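Local coordinates for ecdysteroid-phosphate phosphatase (Bombyx mori, PDB 3C7T), which hydrolyses phosphorylated ecdysteroids, above all ecdysone 22-phosphate, to release the active hormone, and also acts as a protein tyrosine phosphatase, at residues Gly99-Gly103 against Leu104-Pro108; Ile136-Lys140 against Ala141-Val145. One frame throughout, in Å; residues are numbered along the deposited sequence.

Contact 1 (Gly99-Gly103 against Leu104-Pro108)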
loop_
_atom_site.group_PDB
_atom_site.type_symbol
_atom_site.label_atom_id
_atom_site.label_comp_id
_atom_site.label_asym_id
_atom_site.label_seq_id
_atom_site.Cartn_x
_atom_site.Cartn_y
_atom_site.Cartn_z
ATOM N N GLY A 99 -11.554 -2.551 -6.596
ATOM C CA GLY A 99 -10.093 -2.746 -6.602
ATOM C C GLY A 99 -9.738 -4.158 -7.037
ATOM O O GLY A 99 -8.848 -4.364 -7.869
ATOM N N PHE A 100 -10.482 -5.141 -6.535
ATOM C CA PHE A 100 -10.240 -6.531 -6.903
ATOM C C PHE A 100 -10.377 -6.703 -8.434
ATOM O O PHE A 100 -9.499 -7.268 -9.119
ATOM C CB PHE A 100 -11.225 -7.441 -6.146
ATOM C CG PHE A 100 -11.187 -8.864 -6.592
ATOM C CD1 PHE A 100 -10.175 -9.718 -6.151
ATOM C CD2 PHE A 100 -12.187 -9.376 -7.430
ATOM C CE1 PHE A 100 -10.126 -11.035 -6.566
ATOM C CE2 PHE A 100 -12.148 -10.703 -7.838
ATOM C CZ PHE A 100 -11.112 -11.530 -7.398
ATOM N N LEU A 101 -11.488 -6.202 -8.968
ATOM C CA LEU A 101 -11.743 -6.277 -10.418
ATOM C C LEU A 101 -10.719 -5.517 -11.240
ATOM O O LEU A 101 -10.382 -5.932 -12.360
ATOM C CB LEU A 101 -13.184 -5.802 -10.740
ATOM C CG LEU A 101 -14.308 -6.705 -10.237
ATOM C CD1 LEU A 101 -15.678 -6.035 -10.436
ATOM C CD2 LEU A 101 -14.291 -8.066 -10.913
ATOM N N ASP A 102 -10.216 -4.410 -10.702
ATOM C CA ASP A 102 -9.166 -3.642 -11.381
ATOM C C ASP A 102 -7.872 -4.479 -11.476
ATOM O O ASP A 102 -7.219 -4.519 -12.519
ATOM C CB ASP A 102 -8.872 -2.330 -10.654
ATOM C CG ASP A 102 -9.995 -1.295 -10.784
ATOM O OD1 ASP A 102 -10.873 -1.423 -11.658
ATOM O OD2 ASP A 102 -9.987 -0.327 -9.980
ATOM N N GLY A 103 -7.503 -5.139 -10.380
ATOM C CA GLY A 103 -6.287 -5.964 -10.343
ATOM C C GLY A 103 -6.421 -7.157 -11.276
ATOM O O GLY A 103 -5.464 -7.532 -12.001
ATOM N N LEU A 104 -7.616 -7.741 -11.268
ATOM C CA LEU A 104 -7.986 -8.871 -12.126
ATOM C C LEU A 104 -8.020 -8.530 -13.626
ATOM O O LEU A 104 -7.902 -9.414 -14.475
ATOM C CB LEU A 104 -9.348 -9.424 -11.679
ATOM C CG LEU A 104 -9.880 -10.756 -12.213
ATOM C CD1 LEU A 104 -8.880 -11.897 -11.965
ATOM C CD2 LEU A 104 -11.236 -11.086 -11.614
ATOM N N ARG A 105 -8.144 -7.248 -13.946
ATOM C CA ARG A 105 -8.436 -6.803 -15.309
ATOM C C ARG A 105 -9.657 -7.532 -15.865
ATOM O O ARG A 105 -9.676 -7.956 -17.021
ATOM C CB ARG A 105 -7.206 -6.961 -16.211
ATOM C CG ARG A 105 -6.095 -6.020 -15.832
ATOM C CD ARG A 105 -4.834 -6.209 -16.681
ATOM N NE ARG A 105 -3.752 -5.365 -16.160
ATOM C CZ ARG A 105 -2.564 -5.186 -16.743
ATOM N NH1 ARG A 105 -2.250 -5.804 -17.881
ATOM N NH2 ARG A 105 -1.666 -4.394 -16.172
ATOM N N ALA A 106 -10.685 -7.658 -15.027
ATOM C CA ALA A 106 -11.928 -8.287 -15.422
ATOM C C ALA A 106 -12.554 -7.487 -16.568
ATOM O O ALA A 106 -12.305 -6.273 -16.705
ATOM C CB ALA A 106 -12.880 -8.344 -14.238
ATOM N N ASP A 107 -13.344 -8.177 -17.390
ATOM C CA ASP A 107 -14.106 -7.545 -18.460
ATOM C C ASP A 107 -15.107 -6.580 -17.813
ATOM O O ASP A 107 -15.623 -6.874 -16.745
ATOM C CB ASP A 107 -14.838 -8.623 -19.262
ATOM C CG ASP A 107 -15.444 -8.099 -20.548
ATOM O OD1 ASP A 107 -14.682 -7.824 -21.503
ATOM O OD2 ASP A 107 -16.683 -7.979 -20.616
ATOM N N PRO A 108 -15.339 -5.402 -18.423
ATOM C CA PRO A 108 -16.369 -4.466 -17.954
ATOM C C PRO A 108 -17.756 -5.089 -17.774
ATOM O O PRO A 108 -18.585 -4.535 -17.070
ATOM C CB PRO A 108 -16.424 -3.408 -19.074
ATOM C CG PRO A 108 -15.643 -4.003 -20.239
ATOM C CD PRO A 108 -14.600 -4.853 -19.580
HETATM O O HOH W 1 -4.594 -3.987 -13.193
#
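L104 N makes an i-to-i-4 bond to F100 O at 2.9 Å, before R105 takes positive phi (52°) and the chain turns off the helix so that A106 N reaches L101 O at 3.2 Å. A weak bond from R105 N to D102 O completes the pair. One turn apart, F100 and L104 run side by side in the same direction, and L104 CD2 rests obliquely against F100 CE2 at 3.9 Å. Both leave the helix with CG anti to the backbone N, which keeps the two side chains alongside each other; M75 of helix 62-77 and I82 pack on them. L101 CD2 meets A106 CB at 3.6 Å, an apolar contact that spans the helix end, with V110 also on L101. At the helix end a water donates to D102 O and accepts a weak bond from R105 NE, lying at the edge of the guanidinium. The carboxylate of D102 turns elsewhere, to Q98, while R76 takes G103 O. The nested 6→1 and weak 5→2 bonds around R105, in left-handed conformation, with the apolar contact between the residues on either side of the turn, L101 and A106, make this a Schellman motif, ending helix 91-104 before strand 112-114.

Contact 2 (Ile136-Lys140 against Ala141-Val145); sequences IELCK and AGLNV
L138 and L143 both carry CG anti to their own carbonyl carbon (chi1 -67° and -56°) with an extended chi2, and these torsions bring L138 CD2 to 3.6 Å from L143 CD1 where the two side chains cross at a slant. V145 comes in beside them: its CG2, likewise anti to the carbonyl carbon, sits 3.8 Å from L138 CB, so L138 is touched by L143 at one methyl and by V145 nearer its root. C139, next to L138 in the helix, puts its SG 3.8 Å from V145 CB.

The backbone makes this return possible. G142 has positive phi (93°), a conformation that glycine adopts easily, having no side chain. Two bonds then reach back into the last turn: L143 N to L138 O at 3.1 Å, and G142 N to C139 O at 2.9 Å, with the donor of the second well above the carbonyl plane and therefore off the lone pairs. Just before them A141 N bonds to E137 O. C139 CA also makes a CH...O contact with L143 O, and a water donates to both C139 O and L143 O, tying the helix end to the departing chain.

L138, L143 and V145 are buried, and helix 91-104 packs on the same three through L91 and V94. The carboxylate of E137 is bonded by the backbone N of A48 and of T134. The chemistry is thus shared rather than divided: L138 and L143, joined by the 6→1 bond of a Schellman motif, also pack their side chains together, so the same two residues close the turn at the C-terminus of helix 135-140 by both polar and apolar contact, and with V145 they seat it on the neighbouring helix.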
loop_
_atom_site.group_PDB
_atom_site.type_symbol
_atom_site.label_atom_id
_atom_site.label_comp_id
_atom_site.label_asym_id
_atom_site.label_seq_id
_atom_site.Cartn_x
_atom_site.Cartn_y
_atom_site.Cartn_z
ATOM N N ILE A 136 -26.987 3.689 -8.066
ATOM C CA ILE A 136 -26.729 4.863 -8.914
ATOM C C ILE A 136 -25.602 5.789 -8.404
ATOM O O ILE A 136 -24.758 6.222 -9.202
ATOM C CB ILE A 136 -28.018 5.670 -9.274
ATOM C CG1 ILE A 136 -27.653 6.939 -10.056
ATOM C CG2 ILE A 136 -28.828 5.982 -8.037
ATOM C CD1 ILE A 136 -28.774 7.516 -10.919
ATOM N N GLU A 137 -25.574 6.084 -7.101
ATOM C CA GLU A 137 -24.479 6.893 -6.531
ATOM C C GLU A 137 -23.111 6.208 -6.659
ATOM O O GLU A 137 -22.088 6.877 -6.881
ATOM C CB GLU A 137 -24.719 7.201 -5.050
ATOM C CG GLU A 137 -25.776 8.261 -4.807
ATOM C CD GLU A 137 -26.263 8.300 -3.369
ATOM O OE1 GLU A 137 -26.079 7.299 -2.646
ATOM O OE2 GLU A 137 -26.837 9.338 -2.962
ATOM N N LEU A 138 -23.111 4.885 -6.521
ATOM C CA LEU A 138 -21.899 4.062 -6.657
ATOM C C LEU A 138 -21.383 4.079 -8.104
ATOM O O LEU A 138 -20.192 4.271 -8.336
ATOM C CB LEU A 138 -22.165 2.621 -6.185
ATOM C CG LEU A 138 -22.438 2.469 -4.675
ATOM C CD1 LEU A 138 -22.913 1.062 -4.300
ATOM C CD2 LEU A 138 -21.224 2.838 -3.858
ATOM N N CYS A 139 -22.284 3.904 -9.068
ATOM C CA CYS A 139 -21.909 4.011 -10.478
ATOM C C CYS A 139 -21.350 5.396 -10.833
ATOM O O CYS A 139 -20.337 5.497 -11.548
ATOM C CB CYS A 139 -23.084 3.620 -11.375
ATOM S SG CYS A 139 -23.414 1.843 -11.331
ATOM N N LYS A 140 -21.975 6.456 -10.311
ATOM C CA LYS A 140 -21.470 7.815 -10.515
ATOM C C LYS A 140 -20.085 8.006 -9.894
ATOM O O LYS A 140 -19.266 8.769 -10.418
ATOM C CB LYS A 140 -22.453 8.891 -10.016
ATOM C CG LYS A 140 -21.909 10.322 -10.209
ATOM C CD LYS A 140 -22.992 11.385 -10.425
ATOM C CE LYS A 140 -22.399 12.607 -11.159
ATOM N NZ LYS A 140 -21.962 12.320 -12.558
ATOM N N ALA A 141 -19.827 7.299 -8.792
ATOM C CA ALA A 141 -18.514 7.288 -8.139
ATOM C C ALA A 141 -17.467 6.529 -8.960
ATOM O O ALA A 141 -16.276 6.562 -8.628
ATOM C CB ALA A 141 -18.622 6.694 -6.749
ATOM N N GLY A 142 -17.907 5.841 -10.012
ATOM C CA GLY A 142 -16.997 5.087 -10.887
ATOM C C GLY A 142 -16.820 3.625 -10.527
ATOM O O GLY A 142 -15.854 2.985 -10.947
ATOM N N LEU A 143 -17.742 3.096 -9.730
ATOM C CA LEU A 143 -17.729 1.682 -9.347
ATOM C C LEU A 143 -18.597 0.887 -10.318
ATOM O O LEU A 143 -19.732 1.284 -10.618
ATOM C CB LEU A 143 -18.221 1.503 -7.896
ATOM C CG LEU A 143 -17.434 2.315 -6.863
ATOM C CD1 LEU A 143 -18.038 2.164 -5.473
ATOM C CD2 LEU A 143 -15.942 1.930 -6.843
ATOM N N ASN A 144 -18.070 -0.225 -10.819
ATOM C CA ASN A 144 -18.783 -1.020 -11.828
ATOM C C ASN A 144 -19.921 -1.881 -11.265
ATOM O O ASN A 144 -19.896 -3.100 -11.336
ATOM C CB ASN A 144 -17.792 -1.870 -12.621
ATOM C CG ASN A 144 -18.349 -2.315 -13.957
ATOM O OD1 ASN A 144 -19.209 -1.645 -14.532
ATOM N ND2 ASN A 144 -17.850 -3.443 -14.468
ATOM N N VAL A 145 -20.932 -1.222 -10.718
ATOM C CA VAL A 145 -22.011 -1.889 -10.011
ATOM C C VAL A 145 -23.112 -2.331 -11.000
ATOM O O VAL A 145 -23.422 -1.611 -11.956
ATOM C CB VAL A 145 -22.598 -0.959 -8.907
ATOM C CG1 VAL A 145 -23.942 -1.462 -8.404
ATOM C CG2 VAL A 145 -21.609 -0.810 -7.745
HETATM O O HOH W 2 -19.512 2.922 -13.253
#

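Overall arrangement
Contact 1 ends helix 91-104 and contact 2, later in the chain, ends helix 135-140, both by Schellman motifs; their centres are about 15 Å apart. The two loops meet directly: N144 ND2 lies 2.9 Å from P108 O, a probable hydrogen bond, and K111 NZ reaches N144 OD1. Helix 91-104 is the shared element, since Q98, which holds D102 of contact 1, also accepts a bond from N144 N of contact 2. Both lie near the phosphohistidine site of this histidine phosphatase domain without forming it: the side chains of F100 and L143 are about 10 and 12 Å, respectively, from that of H12, which helps bind the tungstate.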